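Local coordinates for DNA mismatch repair protein PMS1 (Saccharomyces cerevisiae, PDB 3H4L) that acts in DNA mismatch repair in the yeast nucleus, binding ATP and probably hydrolysing it through its N-terminal GHKL-type domain, at residues S103-T115 with A122-T134. Numbering follows the deposited sequence.
Sequences SSLCGIAKLSVIT and ADKLEYDMVGHIT
L111 and Y127 share one direct bond, Y127 N to L111 O (3.1 Å), while a water takes the place of the return bond, accepting from L111 N and lying 2.8 Å from Y127 O, where the hairpin 110-116/121-127 begins to part. Beyond it the antiparallel ladder closes through V113 with L125 and T115 with D123. On the face of S112 and I114, S112 OG donates to E126 OE2 (2.6 Å), coming from above the carboxylate plane. E126 reaches it by bending at chi2 (-77°), while its OE1 makes a weak salt bridge to K124 NZ (3.3 Å). With an alanine here, S112 OG would probably lose its carboxylate acceptor and the K124 ammonium its weak ion-pair mate. K124 CD also lies against I114 CD1. On the other face, Y127 meets V113 CG2 at its ring edge (4.0 Å from CE1) and L111 CD2 alongside, its hydroxyl bonded to Y71 O. C106 SG packs on Y127 CB (3.7 Å), oblique to the ring. T115 OG1 hydrogen-bonds to T145 OG1 in the nucleotide pocket. This GHKL-type hairpin thus sets a face mixing hydroxyl, carboxylate and ammonium with aliphatic contact against a buried, mainly apolar one that ends in polar T115 and D123.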
ATOM      1  N   SER B 103     -24.692  10.403   9.929  1.00 32.83           N
ATOM      2  CA  SER B 103     -25.789  11.183   9.390  1.00 33.10           C
ATOM      3  C   SER B 103     -25.317  11.985   8.181  1.00 32.27           C
ATOM      4  O   SER B 103     -26.074  12.199   7.234  1.00 33.03           O
ATOM      5  CB  SER B 103     -26.316  12.128  10.467  1.00 33.38           C
ATOM      6  OG  SER B 103     -27.654  12.467  10.192  1.00 39.97           O
ATOM      7  N   SER B 104     -24.064  12.430   8.222  1.00 30.36           N
ATOM      8  CA  SER B 104     -23.487  13.211   7.129  1.00 30.82           C
ATOM      9  C   SER B 104     -22.967  12.346   5.977  1.00 30.76           C
ATOM     10  O   SER B 104     -23.136  12.702   4.808  1.00 29.99           O
ATOM     11  CB  SER B 104     -22.350  14.112   7.647  1.00 30.17           C
ATOM     12  OG  SER B 104     -22.855  15.254   8.318  1.00 29.66           O
ATOM     13  N   LEU B 105     -22.328  11.224   6.293  1.00 28.65           N
ATOM     14  CA  LEU B 105     -21.821  10.355   5.243  1.00 29.26           C
ATOM     15  C   LEU B 105     -22.972   9.826   4.391  1.00 30.95           C
ATOM     16  O   LEU B 105     -22.772   9.362   3.276  1.00 31.65           O
ATOM     17  CB  LEU B 105     -21.025   9.200   5.848  1.00 29.56           C
ATOM     18  CG  LEU B 105     -19.641   9.576   6.403  1.00 29.83           C
ATOM     19  CD1 LEU B 105     -19.195   8.555   7.436  1.00 23.90           C
ATOM     20  CD2 LEU B 105     -18.642   9.685   5.262  1.00 26.43           C
ATOM     21  N   CYS B 106     -24.185   9.901   4.917  1.00 33.37           N
ATOM     22  CA  CYS B 106     -25.359   9.451   4.177  1.00 36.49           C
ATOM     23  C   CYS B 106     -25.728  10.433   3.081  1.00 36.74           C
ATOM     24  O   CYS B 106     -26.058  10.046   1.959  1.00 37.07           O
ATOM     25  CB  CYS B 106     -26.546   9.329   5.111  1.00 37.50           C
ATOM     26  SG  CYS B 106     -26.712   7.704   5.706  1.00 44.56           S
ATOM     27  N   GLY B 107     -25.687  11.711   3.436  1.00 35.36           N
ATOM     28  CA  GLY B 107     -26.028  12.758   2.500  1.00 33.46           C
ATOM     29  C   GLY B 107     -25.046  12.924   1.365  1.00 32.65           C
ATOM     30  O   GLY B 107     -25.471  13.104   0.231  1.00 35.45           O
ATOM     31  N   ILE B 108     -23.745  12.867   1.632  1.00 30.43           N
ATOM     32  CA  ILE B 108     -22.805  13.046   0.536  1.00 30.62           C
ATOM     33  C   ILE B 108     -22.019  11.821   0.073  1.00 32.07           C
ATOM     34  O   ILE B 108     -20.962  11.962  -0.546  1.00 32.94           O
ATOM     35  CB  ILE B 108     -21.828  14.219   0.818  1.00 28.87           C
ATOM     36  CG1 ILE B 108     -21.188  14.083   2.200  1.00 27.23           C
ATOM     37  CG2 ILE B 108     -22.570  15.531   0.691  1.00 27.73           C
ATOM     38  CD1 ILE B 108     -20.244  12.912   2.326  1.00 25.79           C
ATOM     39  N   ALA B 109     -22.548  10.629   0.353  1.00 31.10           N
ATOM     40  CA  ALA B 109     -21.916   9.369  -0.056  1.00 29.81           C
ATOM     41  C   ALA B 109     -22.937   8.245   0.066  1.00 28.50           C
ATOM     42  O   ALA B 109     -24.079   8.502   0.412  1.00 28.76           O
ATOM     43  CB  ALA B 109     -20.703   9.073   0.817  1.00 29.02           C
ATOM     44  N   LYS B 110     -22.533   7.013  -0.236  1.00 28.97           N
ATOM     45  CA  LYS B 110     -23.425   5.852  -0.120  1.00 30.69           C
ATOM     46  C   LYS B 110     -22.931   5.130   1.123  1.00 31.24           C
ATOM     47  O   LYS B 110     -21.779   4.683   1.148  1.00 31.99           O
ATOM     48  CB  LYS B 110     -23.272   4.899  -1.314  1.00 32.12           C
ATOM     49  CG  LYS B 110     -23.313   5.544  -2.687  1.00 39.71           C
ATOM     50  CD  LYS B 110     -24.714   5.989  -3.111  1.00 44.68           C
ATOM     51  CE  LYS B 110     -24.685   6.618  -4.513  1.00 46.94           C
ATOM     52  NZ  LYS B 110     -26.043   6.812  -5.123  1.00 49.01           N
ATOM     53  N   LEU B 111     -23.773   5.000   2.144  1.00 30.94           N
ATOM     54  CA  LEU B 111     -23.343   4.334   3.376  1.00 31.73           C
ATOM     55  C   LEU B 111     -23.901   2.928   3.563  1.00 32.78           C
ATOM     56  O   LEU B 111     -25.100   2.716   3.455  1.00 36.15           O
ATOM     57  CB  LEU B 111     -23.726   5.176   4.601  1.00 29.00           C
ATOM     58  CG  LEU B 111     -23.240   4.645   5.961  1.00 30.73           C
ATOM     59  CD1 LEU B 111     -21.706   4.726   6.022  1.00 26.81           C
ATOM     60  CD2 LEU B 111     -23.870   5.450   7.109  1.00 27.58           C
ATOM     61  N   SER B 112     -23.023   1.973   3.848  1.00 33.09           N
ATOM     62  CA  SER B 112     -23.428   0.592   4.094  1.00 34.86           C
ATOM     63  C   SER B 112     -22.792   0.131   5.392  1.00 35.52           C
ATOM     64  O   SER B 112     -21.677   0.542   5.730  1.00 35.70           O
ATOM     65  CB  SER B 112     -22.964  -0.338   2.975  1.00 35.54           C
ATOM     66  OG  SER B 112     -23.617  -0.027   1.767  1.00 41.66           O
ATOM     67  N   VAL B 113     -23.489  -0.739   6.110  1.00 36.35           N
ATOM     68  CA  VAL B 113     -22.976  -1.258   7.373  1.00 37.18           C
ATOM     69  C   VAL B 113     -23.272  -2.752   7.531  1.00 37.96           C
ATOM     70  O   VAL B 113     -24.341  -3.223   7.144  1.00 40.68           O
ATOM     71  CB  VAL B 113     -23.615  -0.511   8.570  1.00 36.25           C
ATOM     72  CG1 VAL B 113     -23.143  -1.113   9.886  1.00 34.29           C
ATOM     73  CG2 VAL B 113     -23.264   0.965   8.507  1.00 35.84           C
ATOM     74  N   ILE B 114     -22.310  -3.499   8.065  1.00 36.41           N
ATOM     75  CA  ILE B 114     -22.502  -4.923   8.336  1.00 35.30           C
ATOM     76  C   ILE B 114     -22.097  -5.052   9.804  1.00 37.50           C
ATOM     77  O   ILE B 114     -20.934  -4.823  10.153  1.00 39.08           O
ATOM     78  CB  ILE B 114     -21.606  -5.822   7.458  1.00 31.02           C
ATOM     79  CG1 ILE B 114     -21.983  -5.665   5.979  1.00 29.23           C
ATOM     80  CG2 ILE B 114     -21.818  -7.266   7.851  1.00 30.57           C
ATOM     81  CD1 ILE B 114     -21.082  -6.413   4.994  1.00 19.69           C
ATOM     82  N   THR B 115     -23.044  -5.405  10.669  1.00 37.67           N
ATOM     83  CA  THR B 115     -22.739  -5.475  12.095  1.00 39.91           C
ATOM     84  C   THR B 115     -23.342  -6.646  12.886  1.00 41.04           C
ATOM     85  O   THR B 115     -24.176  -7.398  12.388  1.00 41.37           O
ATOM     86  CB  THR B 115     -23.172  -4.145  12.776  1.00 39.38           C
ATOM     87  OG1 THR B 115     -22.684  -4.099  14.123  1.00 40.63           O
ATOM     88  CG2 THR B 115     -24.697  -4.026  12.784  1.00 37.54           C
ATOM     89  N   ALA B 122     -25.515 -11.851  11.717  1.00 41.79           N
ATOM     90  CA  ALA B 122     -25.248 -10.454  11.425  1.00 43.46           C
ATOM     91  C   ALA B 122     -26.209  -9.879  10.407  1.00 43.22           C
ATOM     92  O   ALA B 122     -26.981 -10.607   9.775  1.00 43.06           O
ATOM     93  CB  ALA B 122     -23.810 -10.291  10.934  1.00 42.88           C
ATOM     94  N   ASP B 123     -26.147  -8.561  10.256  1.00 42.25           N
ATOM     95  CA  ASP B 123     -26.994  -7.856   9.309  1.00 41.51           C
ATOM     96  C   ASP B 123     -26.178  -6.930   8.417  1.00 40.40           C
ATOM     97  O   ASP B 123     -25.099  -6.464   8.794  1.00 40.90           O
ATOM     98  CB  ASP B 123     -28.047  -7.033  10.059  1.00 42.24           C
ATOM     99  CG  ASP B 123     -28.999  -7.894  10.856  1.00 42.44           C
ATOM    100  OD1 ASP B 123     -29.823  -8.616  10.237  1.00 42.88           O
ATOM    101  OD2 ASP B 123     -28.912  -7.846  12.102  1.00 41.39           O
ATOM    102  N   LYS B 124     -26.699  -6.685   7.222  1.00 39.27           N
ATOM    103  CA  LYS B 124     -26.067  -5.791   6.273  1.00 36.99           C
ATOM    104  C   LYS B 124     -27.115  -4.739   6.041  1.00 36.70           C
ATOM    105  O   LYS B 124     -28.239  -5.052   5.661  1.00 37.82           O
ATOM    106  CB  LYS B 124     -25.749  -6.510   4.972  1.00 38.63           C
ATOM    107  CG  LYS B 124     -25.161  -5.610   3.906  1.00 40.50           C
ATOM    108  CD  LYS B 124     -24.259  -6.404   2.991  1.00 44.00           C
ATOM    109  CE  LYS B 124     -24.259  -5.814   1.607  1.00 45.76           C
ATOM    110  NZ  LYS B 124     -25.661  -5.818   1.108  1.00 47.47           N
ATOM    111  N   LEU B 125     -26.752  -3.489   6.295  1.00 36.36           N
ATOM    112  CA  LEU B 125     -27.681  -2.381   6.141  1.00 36.99           C
ATOM    113  C   LEU B 125     -27.256  -1.398   5.057  1.00 36.08           C
ATOM    114  O   LEU B 125     -26.083  -1.053   4.942  1.00 36.17           O
ATOM    115  CB  LEU B 125     -27.809  -1.647   7.474  1.00 35.56           C
ATOM    116  CG  LEU B 125     -28.220  -2.521   8.659  1.00 35.33           C
ATOM    117  CD1 LEU B 125     -27.808  -1.850   9.956  1.00 33.48           C
ATOM    118  CD2 LEU B 125     -29.719  -2.762   8.622  1.00 35.21           C
ATOM    119  N   GLU B 126     -28.217  -0.972   4.252  1.00 35.96           N
ATOM    120  CA  GLU B 126     -27.965   0.004   3.200  1.00 36.42           C
ATOM    121  C   GLU B 126     -28.798   1.222   3.589  1.00 36.60           C
ATOM    122  O   GLU B 126     -30.019   1.115   3.739  1.00 38.18           O
ATOM    123  CB  GLU B 126     -28.449  -0.514   1.846  1.00 37.16           C
ATOM    124  CG  GLU B 126     -27.778  -1.788   1.372  1.00 41.53           C
ATOM    125  CD  GLU B 126     -26.381  -1.558   0.819  1.00 46.05           C
ATOM    126  OE1 GLU B 126     -25.697  -2.556   0.493  1.00 45.79           O
ATOM    127  OE2 GLU B 126     -25.964  -0.384   0.702  1.00 48.06           O
ATOM    128  N   TYR B 127     -28.155   2.367   3.782  1.00 34.01           N
ATOM    129  CA  TYR B 127     -28.894   3.577   4.130  1.00 31.82           C
ATOM    130  C   TYR B 127     -28.908   4.531   2.953  1.00 32.97           C
ATOM    131  O   TYR B 127     -27.883   4.716   2.289  1.00 33.63           O
ATOM    132  CB  TYR B 127     -28.246   4.310   5.296  1.00 30.00           C
ATOM    133  CG  TYR B 127     -28.203   3.548   6.586  1.00 27.34           C
ATOM    134  CD1 TYR B 127     -27.098   2.771   6.922  1.00 25.11           C
ATOM    135  CD2 TYR B 127     -29.240   3.657   7.500  1.00 24.97           C
ATOM    136  CE1 TYR B 127     -27.026   2.132   8.149  1.00 25.22           C
ATOM    137  CE2 TYR B 127     -29.180   3.027   8.720  1.00 26.43           C
ATOM    138  CZ  TYR B 127     -28.074   2.268   9.046  1.00 26.85           C
ATOM    139  OH  TYR B 127     -28.031   1.656  10.280  1.00 29.34           O
ATOM    140  N   ASP B 128     -30.052   5.155   2.693  1.00 33.26           N
ATOM    141  CA  ASP B 128     -30.105   6.096   1.601  1.00 33.12           C
ATOM    142  C   ASP B 128     -29.539   7.438   2.069  1.00 33.81           C
ATOM    143  O   ASP B 128     -29.069   7.578   3.202  1.00 32.34           O
ATOM    144  CB  ASP B 128     -31.533   6.257   1.075  1.00 34.61           C
ATOM    145  CG  ASP B 128     -32.486   6.797   2.114  1.00 37.18           C
ATOM    146  OD1 ASP B 128     -32.013   7.388   3.107  1.00 37.69           O
ATOM    147  OD2 ASP B 128     -33.713   6.644   1.926  1.00 37.41           O
ATOM    148  N   MET B 129     -29.588   8.413   1.177  1.00 34.04           N
ATOM    149  CA  MET B 129     -29.067   9.742   1.417  1.00 36.95           C
ATOM    150  C   MET B 129     -29.612  10.429   2.664  1.00 37.67           C
ATOM    151  O   MET B 129     -28.970  11.319   3.238  1.00 35.97           O
ATOM    152  CB  MET B 129     -29.370  10.603   0.193  1.00 37.76           C
ATOM    153  CG  MET B 129     -28.834  11.993   0.287  1.00 40.35           C
ATOM    154  SD  MET B 129     -29.176  12.926  -1.196  1.00 45.08           S
ATOM    155  CE  MET B 129     -28.996  14.590  -0.541  1.00 40.00           C
ATOM    156  N   VAL B 130     -30.794   9.996   3.087  1.00 38.04           N
ATOM    157  CA  VAL B 130     -31.478  10.607   4.216  1.00 35.00           C
ATOM    158  C   VAL B 130     -31.526   9.771   5.514  1.00 35.25           C
ATOM    159  O   VAL B 130     -32.216  10.128   6.474  1.00 36.04           O
ATOM    160  CB  VAL B 130     -32.902  11.053   3.713  1.00 34.00           C
ATOM    161  CG1 VAL B 130     -34.001  10.264   4.394  1.00 29.48           C
ATOM    162  CG2 VAL B 130     -33.056  12.570   3.858  1.00 29.98           C
ATOM    163  N   GLY B 131     -30.783   8.668   5.547  1.00 35.34           N
ATOM    164  CA  GLY B 131     -30.732   7.845   6.752  1.00 36.95           C
ATOM    165  C   GLY B 131     -31.671   6.655   6.848  1.00 36.77           C
ATOM    166  O   GLY B 131     -31.563   5.849   7.769  1.00 36.75           O
ATOM    167  N   HIS B 132     -32.597   6.551   5.902  1.00 36.95           N
ATOM    168  CA  HIS B 132     -33.557   5.463   5.874  1.00 38.01           C
ATOM    169  C   HIS B 132     -32.922   4.193   5.326  1.00 36.94           C
ATOM    170  O   HIS B 132     -32.098   4.240   4.415  1.00 36.93           O
ATOM    171  CB  HIS B 132     -34.758   5.862   5.017  1.00 42.43           C
ATOM    172  CG  HIS B 132     -35.674   4.724   4.690  1.00 47.33           C
ATOM    173  ND1 HIS B 132     -36.293   3.963   5.658  1.00 50.27           N
ATOM    174  CD2 HIS B 132     -36.099   4.235   3.500  1.00 49.15           C
ATOM    175  CE1 HIS B 132     -37.063   3.058   5.081  1.00 50.29           C
ATOM    176  NE2 HIS B 132     -36.963   3.203   3.771  1.00 50.47           N
ATOM    177  N   ILE B 133     -33.320   3.061   5.886  1.00 36.04           N
ATOM    178  CA  ILE B 133     -32.793   1.768   5.485  1.00 37.01           C
ATOM    179  C   ILE B 133     -33.471   1.242   4.232  1.00 39.36           C
ATOM    180  O   ILE B 133     -34.591   0.744   4.304  1.00 41.32           O
ATOM    181  CB  ILE B 133     -32.991   0.746   6.608  1.00 34.52           C
ATOM    182  CG1 ILE B 133     -32.220   1.205   7.843  1.00 35.68           C
ATOM    183  CG2 ILE B 133     -32.543  -0.625   6.152  1.00 32.75           C
ATOM    184  CD1 ILE B 133     -32.293   0.261   9.005  1.00 35.23           C
ATOM    185  N   THR B 134     -32.797   1.342   3.089  1.00 39.75           N
ATOM    186  CA  THR B 134     -33.371   0.861   1.835  1.00 41.58           C
ATOM    187  C   THR B 134     -33.367  -0.661   1.729  1.00 42.79           C
ATOM    188  O   THR B 134     -34.097  -1.229   0.912  1.00 43.01           O
ATOM    189  CB  THR B 134     -32.634   1.430   0.607  1.00 42.20           C
ATOM    190  OG1 THR B 134     -31.223   1.369   0.828  1.00 45.94           O
ATOM    191  CG2 THR B 134     -33.056   2.866   0.345  1.00 42.76           C
TER
HETATM  192  O   HOH W   1     -26.123   6.822   1.560  1.00 32.65           O
HETATM  193  O   HOH W   2     -23.312  -2.579   0.150  1.00 46.09           O